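Local coordinates for protein integral membrane indolylacetylinositol arabinosyltransferase EmbB (Mycolicibacterium smegmatis MC2 155, PDB 7BVC) that probably acts as an arabinosyltransferase of the cell membrane, polymerising arabinose into the arabinan of cell-wall arabinogalactan, at residues G142-R147 with V162-I167. Sequence-based numbering, arbitrary orientation.
Sequences GPDCQR and VGLTQI
The buried Leu164 meets Cys145 in this small surface contact, which illustrates how a disulfide-anchored loop can be packed round a buried leucine on one side and exposed on the other. One methyl, CD1 of Leu164, does all the touching here: it lies against SG and CB of Cys145. That sulfur is already committed to a disulfide with Cys85, and Cys145 also leans on Val140 of the short helix 137-140. The same methyl faces OD1 of Asp144 at 3.4 Å, the two side chains crossing at roughly a right angle. Asp144 reaches it because its CG sits between the backbone N and the carbonyl carbon (chi1 58°), which folds the carboxylate over toward the leucine.

A single backbone hydrogen bond ties the loops together at the next step, from Gln146 N to Val162 O at 3.1 Å, with an N-H...O angle of 155°. Beside it Gly163 CA lies 3.7 Å from Asp144 O, in a backbone conformation with positive phi that suits glycine.

Val162 and Arg147 form a broad but shallow contact, side by side and pointing the same way. Val162 lays its CB over one face of the guanidinium near the rim; CG1 lies 3.8 Å from NH1 and CG2 3.9 Å from NH2. The charge itself is answered by Glu149, through a salt bridge from NH2. The looser part is the exposed Gln146, whose side chain adds a marginal touch, OE1 lying 4.0 Å from Val162 CG1.

Together these contacts join the loops preceding strand 147-149 and following strand 157-159: the first is tied by its disulfide to Cys85, the second held to it by one backbone hydrogen bond and side-chain packing, at the surface of the concanavalin-like domain of an Emb arabinosyltransferase.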
ATOM      1  N   GLY B 142     -42.863  36.672  26.541  1.00102.66           N
ATOM      2  CA  GLY B 142     -44.165  37.296  26.568  1.00102.66           C
ATOM      3  C   GLY B 142     -45.226  36.378  27.138  1.00102.66           C
ATOM      4  O   GLY B 142     -45.047  35.159  27.221  1.00102.66           O
ATOM      5  N   PRO B 143     -46.361  36.951  27.551  1.00103.82           N
ATOM      6  CA  PRO B 143     -47.405  36.141  28.194  1.00103.82           C
ATOM      7  C   PRO B 143     -48.342  35.456  27.210  1.00103.82           C
ATOM      8  O   PRO B 143     -49.567  35.498  27.376  1.00103.82           O
ATOM      9  CB  PRO B 143     -48.149  37.169  29.053  1.00103.82           C
ATOM     10  CG  PRO B 143     -48.006  38.446  28.299  1.00103.82           C
ATOM     11  CD  PRO B 143     -46.687  38.388  27.562  1.00103.82           C
ATOM     12  N   ASP B 144     -47.779  34.820  26.184  1.00101.41           N
ATOM     13  CA  ASP B 144     -48.559  34.033  25.238  1.00101.41           C
ATOM     14  C   ASP B 144     -47.985  32.655  24.951  1.00101.41           C
ATOM     15  O   ASP B 144     -48.702  31.823  24.379  1.00101.41           O
ATOM     16  CB  ASP B 144     -48.735  34.790  23.911  1.00101.41           C
ATOM     17  CG  ASP B 144     -47.413  35.157  23.256  1.00101.41           C
ATOM     18  OD1 ASP B 144     -46.362  34.592  23.626  1.00101.41           O
ATOM     19  OD2 ASP B 144     -47.427  36.020  22.353  1.00101.41           O
ATOM     20  N   CYS B 145     -46.753  32.383  25.368  1.00 96.88           N
ATOM     21  CA  CYS B 145     -46.154  31.068  25.138  1.00 96.88           C
ATOM     22  C   CYS B 145     -46.651  30.044  26.162  1.00 96.88           C
ATOM     23  O   CYS B 145     -46.816  30.366  27.339  1.00 96.88           O
ATOM     24  CB  CYS B 145     -44.627  31.160  25.183  1.00 96.88           C
ATOM     25  SG  CYS B 145     -43.790  30.346  23.802  1.00 96.88           S
ATOM     26  N   GLN B 146     -46.889  28.812  25.713  1.00 90.06           N
ATOM     27  CA  GLN B 146     -47.365  27.758  26.599  1.00 90.06           C
ATOM     28  C   GLN B 146     -46.323  26.675  26.822  1.00 90.06           C
ATOM     29  O   GLN B 146     -46.030  26.334  27.973  1.00 90.06           O
ATOM     30  CB  GLN B 146     -48.659  27.138  26.043  1.00 90.06           C
ATOM     31  CG  GLN B 146     -49.851  28.079  26.013  1.00 90.06           C
ATOM     32  CD  GLN B 146     -51.133  27.374  25.617  1.00 90.06           C
ATOM     33  OE1 GLN B 146     -51.463  27.276  24.435  1.00 90.06           O
ATOM     34  NE2 GLN B 146     -51.860  26.871  26.608  1.00 90.06           N
ATOM     35  N   ARG B 147     -45.744  26.132  25.752  1.00 79.09           N
ATOM     36  CA  ARG B 147     -44.789  25.039  25.851  1.00 79.09           C
ATOM     37  C   ARG B 147     -43.796  25.151  24.703  1.00 79.09           C
ATOM     38  O   ARG B 147     -43.882  26.052  23.864  1.00 79.09           O
ATOM     39  CB  ARG B 147     -45.493  23.677  25.817  1.00 79.09           C
ATOM     40  CG  ARG B 147     -46.318  23.340  27.043  1.00 79.09           C
ATOM     41  CD  ARG B 147     -47.163  22.104  26.799  1.00 79.09           C
ATOM     42  NE  ARG B 147     -48.468  22.446  26.245  1.00 79.09           N
ATOM     43  CZ  ARG B 147     -48.916  22.019  25.070  1.00 79.09           C
ATOM     44  NH1 ARG B 147     -50.117  22.383  24.643  1.00 79.09           N
ATOM     45  NH2 ARG B 147     -48.164  21.226  24.320  1.00 79.09           N
ATOM     46  N   VAL B 162     -45.939  26.091  20.924  1.00 82.19           N
ATOM     47  CA  VAL B 162     -47.389  26.180  21.084  1.00 82.19           C
ATOM     48  C   VAL B 162     -47.795  27.490  21.744  1.00 82.19           C
ATOM     49  O   VAL B 162     -47.270  27.858  22.799  1.00 82.19           O
ATOM     50  CB  VAL B 162     -47.914  24.986  21.900  1.00 82.19           C
ATOM     51  CG1 VAL B 162     -49.429  24.936  21.856  1.00 82.19           C
ATOM     52  CG2 VAL B 162     -47.309  23.687  21.392  1.00 82.19           C
ATOM     53  N   GLY B 163     -48.733  28.198  21.119  1.00 89.16           N
ATOM     54  CA  GLY B 163     -49.148  29.511  21.550  1.00 89.16           C
ATOM     55  C   GLY B 163     -48.646  30.641  20.675  1.00 89.16           C
ATOM     56  O   GLY B 163     -49.250  31.720  20.673  1.00 89.16           O
ATOM     57  N   LEU B 164     -47.565  30.419  19.937  1.00 93.37           N
ATOM     58  CA  LEU B 164     -46.974  31.427  19.072  1.00 93.37           C
ATOM     59  C   LEU B 164     -47.317  31.150  17.614  1.00 93.37           C
ATOM     60  O   LEU B 164     -47.526  30.004  17.210  1.00 93.37           O
ATOM     61  CB  LEU B 164     -45.454  31.465  19.241  1.00 93.37           C
ATOM     62  CG  LEU B 164     -44.869  32.492  20.211  1.00 93.37           C
ATOM     63  CD1 LEU B 164     -45.177  32.112  21.647  1.00 93.37           C
ATOM     64  CD2 LEU B 164     -43.369  32.629  20.000  1.00 93.37           C
ATOM     65  N   THR B 165     -47.375  32.222  16.830  1.00102.03           N
ATOM     66  CA  THR B 165     -47.512  32.150  15.386  1.00102.03           C
ATOM     67  C   THR B 165     -46.363  32.912  14.739  1.00102.03           C
ATOM     68  O   THR B 165     -45.750  33.788  15.356  1.00102.03           O
ATOM     69  CB  THR B 165     -48.855  32.725  14.914  1.00102.03           C
ATOM     70  OG1 THR B 165     -48.952  34.101  15.297  1.00102.03           O
ATOM     71  CG2 THR B 165     -50.014  31.951  15.521  1.00102.03           C
ATOM     72  N   GLN B 166     -46.071  32.570  13.489  1.00105.37           N
ATOM     73  CA  GLN B 166     -44.971  33.211  12.786  1.00105.37           C
ATOM     74  C   GLN B 166     -45.278  34.682  12.526  1.00105.37           C
ATOM     75  O   GLN B 166     -46.434  35.091  12.384  1.00105.37           O
ATOM     76  CB  GLN B 166     -44.683  32.497  11.465  1.00105.37           C
ATOM     77  CG  GLN B 166     -44.443  31.006  11.597  1.00105.37           C
ATOM     78  CD  GLN B 166     -43.387  30.504  10.634  1.00105.37           C
ATOM     79  OE1 GLN B 166     -42.624  31.288  10.070  1.00105.37           O
ATOM     80  NE2 GLN B 166     -43.336  29.192  10.441  1.00105.37           N
ATOM     81  N   ILE B 167     -44.217  35.483  12.461  1.00113.20           N
ATOM     82  CA  ILE B 167     -44.347  36.910  12.201  1.00113.20           C
ATOM     83  C   ILE B 167     -43.591  37.362  10.959  1.00113.20           C
ATOM     84  O   ILE B 167     -43.892  38.443  10.429  1.00113.20           O
ATOM     85  CB  ILE B 167     -43.903  37.742  13.421  1.00113.20           C
ATOM     86  CG1 ILE B 167     -42.436  37.466  13.750  1.00113.20           C
ATOM     87  CG2 ILE B 167     -44.791  37.450  14.617  1.00113.20           C
ATOM     88  CD1 ILE B 167     -41.855  38.415  14.781  1.00113.20           C
TER